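Local coordinates for protein mandelate racemase/muconate lactonizing enzyme (Roseovarius nubinhibens, PDB 2QDD) that is of unknown function but binds magnesium and, as a member of the enolase superfamily, probably catalyses a racemase- or cycloisomerase-like reaction on a carboxylate substrate, at residues A[8-13]-A[66-71]; A[95-98]-A[102-105]; A[52-57]-A[267-272]. One frame throughout, in Å; residues are numbered along the deposited sequence.

Contact 1 (A[8-13]-A[66-71]); sequences LTVFHL and GLRAGI
H12 leans over one face of the R68 guanidinium with its CG, which lies 3.7 Å above the guanidinium plane and is displaced toward the rim. The two planes stand 61° apart, so this is a slanted lean rather than a flat stack, and NH1 of R68 comes to the imidazole obliquely. The nearest approach is H12 CD2 to R68 NH1, at 3.3 Å. That same NH1 forms a salt bridge with D34 on strand 29-42, which fixes the far end of the arginine. H12 NE2 and R68 NH2 are 4.3 Å apart, and the D34 carboxylate, which touches both residues, would probably ease any repulsion if the histidine were protonated.

R68 reaches the strand in two steps. Its CG lies beside CG1 of V10 at 3.8 Å, and the bend at chi3 (-72°) then carries the guanidinium along to H12. V10 uses its other methyl as well: CG2 meets CG2 of I71, about one helical turn on from R68, also at 3.8 Å, the two side chains passing in opposite directions. V10 thus fits against both helix residues, while its backbone bonds to V366 and A367 from the C-terminal end of the chain.

Helix 64-78 runs antiparallel to the strand here; the axes of the two short segments approach to 10.2 Å and make an angle of 172°. A69, on the same helix, packs against G66 of a second subunit. A helix laid along one face of an antiparallel sheet in this way belongs to the alpha+beta N-terminal capping domain of the enolase superfamily.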
loop_
_atom_site.group_PDB
_atom_site.type_symbol
_atom_site.label_atom_id
_atom_site.label_comp_id
_atom_site.label_asym_id
_atom_site.label_seq_id
_atom_site.Cartn_x
_atom_site.Cartn_y
_atom_site.Cartn_z
ATOM N N LEU A 8 -36.169 34.985 10.759
ATOM C CA LEU A 8 -35.502 34.707 9.492
ATOM C C LEU A 8 -36.405 35.097 8.334
ATOM O O LEU A 8 -37.554 34.663 8.261
ATOM C CB LEU A 8 -35.121 33.229 9.391
ATOM C CG LEU A 8 -34.419 32.590 10.595
ATOM C CD1 LEU A 8 -34.420 31.099 10.473
ATOM C CD2 LEU A 8 -33.010 33.083 10.737
ATOM N N THR A 9 -35.881 35.915 7.429
ATOM C CA THR A 9 -36.648 36.375 6.278
ATOM C C THR A 9 -35.936 36.013 4.986
ATOM O O THR A 9 -34.747 36.288 4.816
ATOM C CB THR A 9 -36.897 37.904 6.331
ATOM O OG1 THR A 9 -37.331 38.276 7.645
ATOM C CG2 THR A 9 -37.960 38.322 5.322
ATOM N N VAL A 10 -36.690 35.405 4.077
ATOM C CA VAL A 10 -36.158 34.836 2.846
ATOM C C VAL A 10 -36.648 35.690 1.671
ATOM O O VAL A 10 -37.834 35.998 1.576
ATOM C CB VAL A 10 -36.627 33.363 2.690
ATOM C CG1 VAL A 10 -36.102 32.740 1.410
ATOM C CG2 VAL A 10 -36.186 32.541 3.887
ATOM N N PHE A 11 -35.725 36.074 0.797
ATOM C CA PHE A 11 -36.043 36.820 -0.416
ATOM C C PHE A 11 -35.599 36.002 -1.616
ATOM O O PHE A 11 -34.684 35.191 -1.512
ATOM C CB PHE A 11 -35.313 38.171 -0.430
ATOM C CG PHE A 11 -35.708 39.093 0.693
ATOM C CD1 PHE A 11 -36.685 40.061 0.498
ATOM C CD2 PHE A 11 -35.099 39.000 1.942
ATOM C CE1 PHE A 11 -37.056 40.917 1.533
ATOM C CE2 PHE A 11 -35.466 39.847 2.981
ATOM C CZ PHE A 11 -36.444 40.809 2.775
ATOM N N HIS A 12 -36.245 36.221 -2.756
ATOM C CA HIS A 12 -35.867 35.544 -3.991
ATOM C C HIS A 12 -35.551 36.558 -5.094
ATOM O O HIS A 12 -36.311 37.493 -5.336
ATOM C CB HIS A 12 -36.954 34.545 -4.422
ATOM C CG HIS A 12 -36.872 34.140 -5.862
ATOM N ND1 HIS A 12 -37.864 34.430 -6.772
ATOM C CD2 HIS A 12 -35.910 33.483 -6.552
ATOM C CE1 HIS A 12 -37.520 33.964 -7.960
ATOM N NE2 HIS A 12 -36.338 33.386 -7.854
ATOM N N LEU A 13 -34.415 36.360 -5.750
ATOM C CA LEU A 13 -33.896 37.312 -6.714
ATOM C C LEU A 13 -33.764 36.608 -8.057
ATOM O O LEU A 13 -33.179 35.528 -8.143
ATOM C CB LEU A 13 -32.533 37.848 -6.253
ATOM C CG LEU A 13 -32.453 38.939 -5.168
ATOM C CD1 LEU A 13 -32.673 38.404 -3.751
ATOM C CD2 LEU A 13 -31.120 39.654 -5.240
ATOM N N GLY A 66 -34.934 24.178 -3.790
ATOM C CA GLY A 66 -34.452 23.354 -2.678
ATOM C C GLY A 66 -33.812 24.136 -1.556
ATOM O O GLY A 66 -33.894 23.738 -0.393
ATOM N N LEU A 67 -33.175 25.250 -1.907
ATOM C CA LEU A 67 -32.546 26.135 -0.925
ATOM C C LEU A 67 -33.585 26.749 0.009
ATOM O O LEU A 67 -33.420 26.738 1.231
ATOM C CB LEU A 67 -31.735 27.233 -1.628
ATOM C CG LEU A 67 -30.414 27.679 -0.996
ATOM C CD1 LEU A 67 -29.479 28.276 -2.045
ATOM C CD2 LEU A 67 -30.606 28.649 0.158
ATOM N N ARG A 68 -34.663 27.264 -0.575
ATOM C CA ARG A 68 -35.754 27.850 0.199
ATOM C C ARG A 68 -36.548 26.822 0.997
ATOM O O ARG A 68 -36.937 27.095 2.137
ATOM C CB ARG A 68 -36.658 28.685 -0.704
ATOM C CG ARG A 68 -35.971 29.956 -1.207
ATOM C CD ARG A 68 -36.856 30.757 -2.141
ATOM N NE ARG A 68 -37.021 30.123 -3.448
ATOM C CZ ARG A 68 -36.216 30.318 -4.488
ATOM N NH1 ARG A 68 -35.168 31.127 -4.383
ATOM N NH2 ARG A 68 -36.457 29.701 -5.637
ATOM N N ALA A 69 -36.760 25.637 0.410
ATOM C CA ALA A 69 -37.356 24.494 1.127
ATOM C C ALA A 69 -36.514 24.021 2.305
ATOM O O ALA A 69 -37.050 23.665 3.352
ATOM C CB ALA A 69 -37.640 23.333 0.171
ATOM N N GLY A 70 -35.194 24.031 2.130
ATOM C CA GLY A 70 -34.259 23.711 3.203
ATOM C C GLY A 70 -34.293 24.692 4.358
ATOM O O GLY A 70 -34.280 24.274 5.521
ATOM N N ILE A 71 -34.330 25.991 4.044
ATOM C CA ILE A 71 -34.482 27.038 5.073
ATOM C C ILE A 71 -35.771 26.874 5.907
ATOM O O ILE A 71 -35.722 26.950 7.135
ATOM C CB ILE A 71 -34.355 28.471 4.493
ATOM C CG1 ILE A 71 -32.945 28.696 3.929
ATOM C CG2 ILE A 71 -34.635 29.530 5.578
ATOM C CD1 ILE A 71 -32.813 29.913 3.019
#

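Contact 2 (A[95-98]-A[102-105]); sequences LQLP and YVKS
K104 reaches back from helix 101-119 to L97, the residue where helix 86-96 gives out, and so closes the tight connection between two consecutive helices of the N-terminal capping domain. L97 is the first residue to leave helical backbone angles, and its carbonyl becomes an acceptor for the lysine.

The polar part is concentrated on one ammonium group. K104 NZ donates to L97 O at 2.7 Å, lying in the carbonyl plane with a C=O...N angle of 155°. It also forms a salt bridge with D94 and a hydrogen bond with G99 O, so three oxygens grip a buried charge. The chain bends at chi2 (149°) and is then fully extended, which brings CE of K104 to 3.1 Å from L97 O as well. With an alanine here, the D94 carboxylate and the carbonyls of L97 and G99 would probably lose their shared donor, and the turn would be freer to shift.

The apolar part is looser: CD2 of L97 faces CG1 of V103 at 4.4 Å, and V103 also rests on L74 of helix 64-78. Around the turn a second subunit closes in, its H63 packing on L97 and its H57 on P98. Next to V103, Y102 OH and H100 NE2 of that subunit share a hydrogen bond, while V103 CG2 lies 3.9 Å above the centre of one face of the Y102 ring.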
loop_
_atom_site.group_PDB
_atom_site.type_symbol
_atom_site.label_atom_id
_atom_site.label_comp_id
_atom_site.label_asym_id
_atom_site.label_seq_id
_atom_site.Cartn_x
_atom_site.Cartn_y
_atom_site.Cartn_z
ATOM N N LEU A 95 -27.303 18.475 12.413
ATOM C CA LEU A 95 -28.193 17.578 13.147
ATOM C C LEU A 95 -29.589 17.535 12.526
ATOM O O LEU A 95 -30.199 16.468 12.420
ATOM C CB LEU A 95 -28.301 18.031 14.606
ATOM C CG LEU A 95 -28.067 16.999 15.705
ATOM C CD1 LEU A 95 -27.486 17.674 16.943
ATOM C CD2 LEU A 95 -29.359 16.267 16.041
ATOM N N GLN A 96 -30.087 18.700 12.116
ATOM C CA GLN A 96 -31.495 18.847 11.767
ATOM C C GLN A 96 -31.749 18.643 10.284
ATOM O O GLN A 96 -32.864 18.322 9.880
ATOM C CB GLN A 96 -32.043 20.205 12.227
ATOM C CG GLN A 96 -32.119 20.395 13.756
ATOM C CD GLN A 96 -32.981 19.359 14.475
ATOM O OE1 GLN A 96 -33.924 18.801 13.912
ATOM N NE2 GLN A 96 -32.657 19.106 15.734
ATOM N N LEU A 97 -30.710 18.832 9.477
ATOM C CA LEU A 97 -30.774 18.524 8.058
ATOM C C LEU A 97 -29.385 18.123 7.554
ATOM O O LEU A 97 -28.591 18.984 7.207
ATOM C CB LEU A 97 -31.318 19.731 7.279
ATOM C CG LEU A 97 -31.520 19.610 5.767
ATOM C CD1 LEU A 97 -32.640 18.640 5.434
ATOM C CD2 LEU A 97 -31.781 20.973 5.166
ATOM N N PRO A 98 -29.080 16.809 7.531
ATOM C CA PRO A 98 -27.809 16.356 6.950
ATOM C C PRO A 98 -27.628 16.757 5.481
ATOM O O PRO A 98 -28.616 16.964 4.769
ATOM C CB PRO A 98 -27.874 14.831 7.097
ATOM C CG PRO A 98 -28.873 14.587 8.196
ATOM C CD PRO A 98 -29.875 15.687 8.067
ATOM N N TYR A 102 -25.592 23.750 0.364
ATOM C CA TYR A 102 -26.128 24.931 -0.304
ATOM C C TYR A 102 -27.206 25.683 0.475
ATOM O O TYR A 102 -27.339 26.895 0.327
ATOM C CB TYR A 102 -26.637 24.573 -1.697
ATOM C CG TYR A 102 -27.889 23.707 -1.771
ATOM C CD1 TYR A 102 -29.113 24.251 -2.175
ATOM C CD2 TYR A 102 -27.844 22.342 -1.487
ATOM C CE1 TYR A 102 -30.263 23.461 -2.271
ATOM C CE2 TYR A 102 -28.986 21.546 -1.579
ATOM C CZ TYR A 102 -30.191 22.111 -1.972
ATOM O OH TYR A 102 -31.317 21.318 -2.074
ATOM N N VAL A 103 -27.961 24.952 1.291
ATOM C CA VAL A 103 -28.923 25.536 2.225
ATOM C C VAL A 103 -28.193 26.227 3.373
ATOM O O VAL A 103 -28.592 27.305 3.825
ATOM C CB VAL A 103 -29.893 24.454 2.780
ATOM C CG1 VAL A 103 -30.782 25.018 3.885
ATOM C CG2 VAL A 103 -30.745 23.880 1.653
ATOM N N LYS A 104 -27.105 25.602 3.816
ATOM C CA LYS A 104 -26.434 25.971 5.053
ATOM C C LYS A 104 -25.565 27.213 4.929
ATOM O O LYS A 104 -25.361 27.923 5.916
ATOM C CB LYS A 104 -25.603 24.801 5.564
ATOM C CG LYS A 104 -26.414 23.831 6.376
ATOM C CD LYS A 104 -25.881 22.443 6.242
ATOM C CE LYS A 104 -26.738 21.488 7.025
ATOM N NZ LYS A 104 -26.153 20.115 6.961
ATOM N N SER A 105 -25.069 27.462 3.717
ATOM C CA SER A 105 -24.104 28.534 3.454
ATOM C C SER A 105 -24.629 29.962 3.699
ATOM O O SER A 105 -23.946 30.752 4.339
ATOM C CB SER A 105 -23.469 28.381 2.059
ATOM O OG SER A 105 -22.573 29.441 1.757
#

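Contact 3 (A[52-57]-A[267-272]); sequences GCPWGH and KPNRVG
The helical turn that presses N269 against G52 and P54 is tied at its start by K267 O, which accepts from R270 N at 2.9 Å and from V271 N at 3.1 Å. This turn follows strand 263-266 of the C-terminal barrel domain, whereas G52 to P54 lead out of the capping-domain sheet, so the contact is a piece of the domain interface of an enolase-superfamily enzyme. K267 and R270 point their charged ends to D243, a residue seen to bind magnesium in this protein, though no ion is bound to this chain; each forms a salt bridge with it.

Across the interface itself the work is done by the amide of N269, through van der Waals contact. CG stands opposite the backbone N (chi1 -153°), and this sends the amide out toward the loop. The backbone N of N269 is hydrogen-bonded to D295, and ND2 has a weak hydrogen bond to Y102 O. OD1 of N269 meets the ring of P54 at CG, 4.1 Å away. On the other side of the amide group, N269 ND2 lies 3.6 Å from CA of G52.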
loop_
_atom_site.group_PDB
_atom_site.type_symbol
_atom_site.label_atom_id
_atom_site.label_comp_id
_atom_site.label_asym_id
_atom_site.label_seq_id
_atom_site.Cartn_x
_atom_site.Cartn_y
_atom_site.Cartn_z
ATOM N N GLY A 52 -27.364 32.566 -0.888
ATOM C CA GLY A 52 -27.104 31.315 -1.590
ATOM C C GLY A 52 -27.579 31.386 -3.027
ATOM O O GLY A 52 -28.781 31.501 -3.291
ATOM N N CYS A 53 -26.640 31.324 -3.959
ATOM C CA CYS A 53 -26.985 31.323 -5.371
ATOM C C CYS A 53 -26.246 30.239 -6.173
ATOM O O CYS A 53 -25.131 30.467 -6.647
ATOM C CB CYS A 53 -26.775 32.709 -5.974
ATOM S SG CYS A 53 -27.275 32.822 -7.687
ATOM N N PRO A 54 -26.870 29.051 -6.314
ATOM C CA PRO A 54 -26.357 27.962 -7.155
ATOM C C PRO A 54 -26.240 28.351 -8.623
ATOM O O PRO A 54 -27.050 29.134 -9.120
ATOM C CB PRO A 54 -27.416 26.865 -6.983
ATOM C CG PRO A 54 -28.064 27.164 -5.669
ATOM C CD PRO A 54 -28.118 28.658 -5.629
ATOM N N TRP A 55 -25.236 27.814 -9.311
ATOM C CA TRP A 55 -25.062 28.085 -10.740
ATOM C C TRP A 55 -26.026 27.252 -11.591
ATOM O O TRP A 55 -25.640 26.248 -12.194
ATOM C CB TRP A 55 -23.612 27.857 -11.170
ATOM C CG TRP A 55 -23.310 28.406 -12.535
ATOM C CD1 TRP A 55 -23.231 27.703 -13.708
ATOM C CD2 TRP A 55 -23.047 29.774 -12.869
ATOM N NE1 TRP A 55 -22.936 28.550 -14.751
ATOM C CE2 TRP A 55 -22.818 29.827 -14.265
ATOM C CE3 TRP A 55 -22.979 30.962 -12.124
ATOM C CZ2 TRP A 55 -22.530 31.021 -14.932
ATOM C CZ3 TRP A 55 -22.688 32.154 -12.790
ATOM C CH2 TRP A 55 -22.468 32.170 -14.182
ATOM N N GLY A 56 -27.284 27.676 -11.632
ATOM C CA GLY A 56 -28.371 26.814 -12.089
ATOM C C GLY A 56 -28.598 25.631 -11.162
ATOM O O GLY A 56 -28.209 25.659 -9.996
ATOM N N HIS A 57 -29.231 24.589 -11.688
ATOM C CA HIS A 57 -29.539 23.399 -10.902
ATOM C C HIS A 57 -28.800 22.152 -11.402
ATOM O O HIS A 57 -29.051 21.057 -10.912
ATOM C CB HIS A 57 -31.055 23.157 -10.849
ATOM C CG HIS A 57 -31.722 23.149 -12.190
ATOM N ND1 HIS A 57 -31.664 22.067 -13.044
ATOM C CD2 HIS A 57 -32.469 24.086 -12.821
ATOM C CE1 HIS A 57 -32.336 22.343 -14.148
ATOM N NE2 HIS A 57 -32.835 23.561 -14.038
ATOM N N LYS A 267 -15.339 26.928 -2.288
ATOM C CA LYS A 267 -16.563 27.662 -2.569
ATOM C C LYS A 267 -17.575 27.388 -1.469
ATOM O O LYS A 267 -18.032 26.256 -1.335
ATOM C CB LYS A 267 -17.134 27.258 -3.935
ATOM C CG LYS A 267 -16.224 27.592 -5.102
ATOM C CD LYS A 267 -16.895 27.352 -6.414
ATOM C CE LYS A 267 -15.855 27.231 -7.502
ATOM N NZ LYS A 267 -16.505 26.924 -8.803
ATOM N N PRO A 268 -17.922 28.420 -0.674
ATOM C CA PRO A 268 -18.816 28.304 0.485
ATOM C C PRO A 268 -20.151 27.597 0.207
ATOM O O PRO A 268 -20.590 26.792 1.027
ATOM C CB PRO A 268 -19.057 29.762 0.890
ATOM C CG PRO A 268 -17.852 30.479 0.431
ATOM C CD PRO A 268 -17.439 29.805 -0.845
ATOM N N ASN A 269 -20.770 27.878 -0.942
ATOM C CA ASN A 269 -22.015 27.212 -1.324
ATOM C C ASN A 269 -21.880 25.719 -1.646
ATOM O O ASN A 269 -22.850 24.976 -1.544
ATOM C CB ASN A 269 -22.733 27.958 -2.456
ATOM C CG ASN A 269 -24.253 27.724 -2.447
ATOM O OD1 ASN A 269 -24.777 26.946 -3.240
ATOM N ND2 ASN A 269 -24.954 28.394 -1.538
ATOM N N ARG A 270 -20.680 25.284 -2.022
ATOM C CA ARG A 270 -20.379 23.855 -2.135
ATOM C C ARG A 270 -20.101 23.184 -0.780
ATOM O O ARG A 270 -20.557 22.063 -0.535
ATOM C CB ARG A 270 -19.234 23.611 -3.125
ATOM C CG ARG A 270 -18.846 22.144 -3.302
ATOM C CD ARG A 270 -17.898 21.884 -4.483
ATOM N NE ARG A 270 -16.907 22.938 -4.735
ATOM C CZ ARG A 270 -15.793 23.146 -4.031
ATOM N NH1 ARG A 270 -15.491 22.391 -2.986
ATOM N NH2 ARG A 270 -14.970 24.126 -4.381
ATOM N N VAL A 271 -19.370 23.869 0.099
ATOM C CA VAL A 271 -18.885 23.245 1.339
ATOM C C VAL A 271 -19.725 23.529 2.582
ATOM O O VAL A 271 -19.538 22.881 3.617
ATOM C CB VAL A 271 -17.378 23.538 1.607
ATOM C CG1 VAL A 271 -16.532 23.129 0.404
ATOM C CG2 VAL A 271 -17.149 25.011 1.955
ATOM N N GLY A 272 -20.640 24.494 2.490
ATOM C CA GLY A 272 -21.614 24.728 3.554
ATOM C C GLY A 272 -21.356 25.926 4.436
ATOM O O GLY A 272 -21.782 25.956 5.592
#

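How the contacts relate
Helix 64-78 joins contact 1 to the other two: V103 CG1 of contact 2 packs on G70 C at 3.6 Å, and L67 CD1 reaches G52 O of contact 3 at 3.5 Å. Contacts 2 and 3 meet through the weak Y102 O to N269 ND2 bond of 3.4 Å. The centres lie close, about 12 Å apart for contacts 1 and 2 and for 2 and 3, and about 13 Å for 1 and 3. Contacts 1 and 2 belong wholly to the capping domain, while contact 3 joins that domain to the barrel; all three have residues that touch a second subunit. Contact 3 is also near the metal site, with the N269 side chain about 10 Å from that of D243.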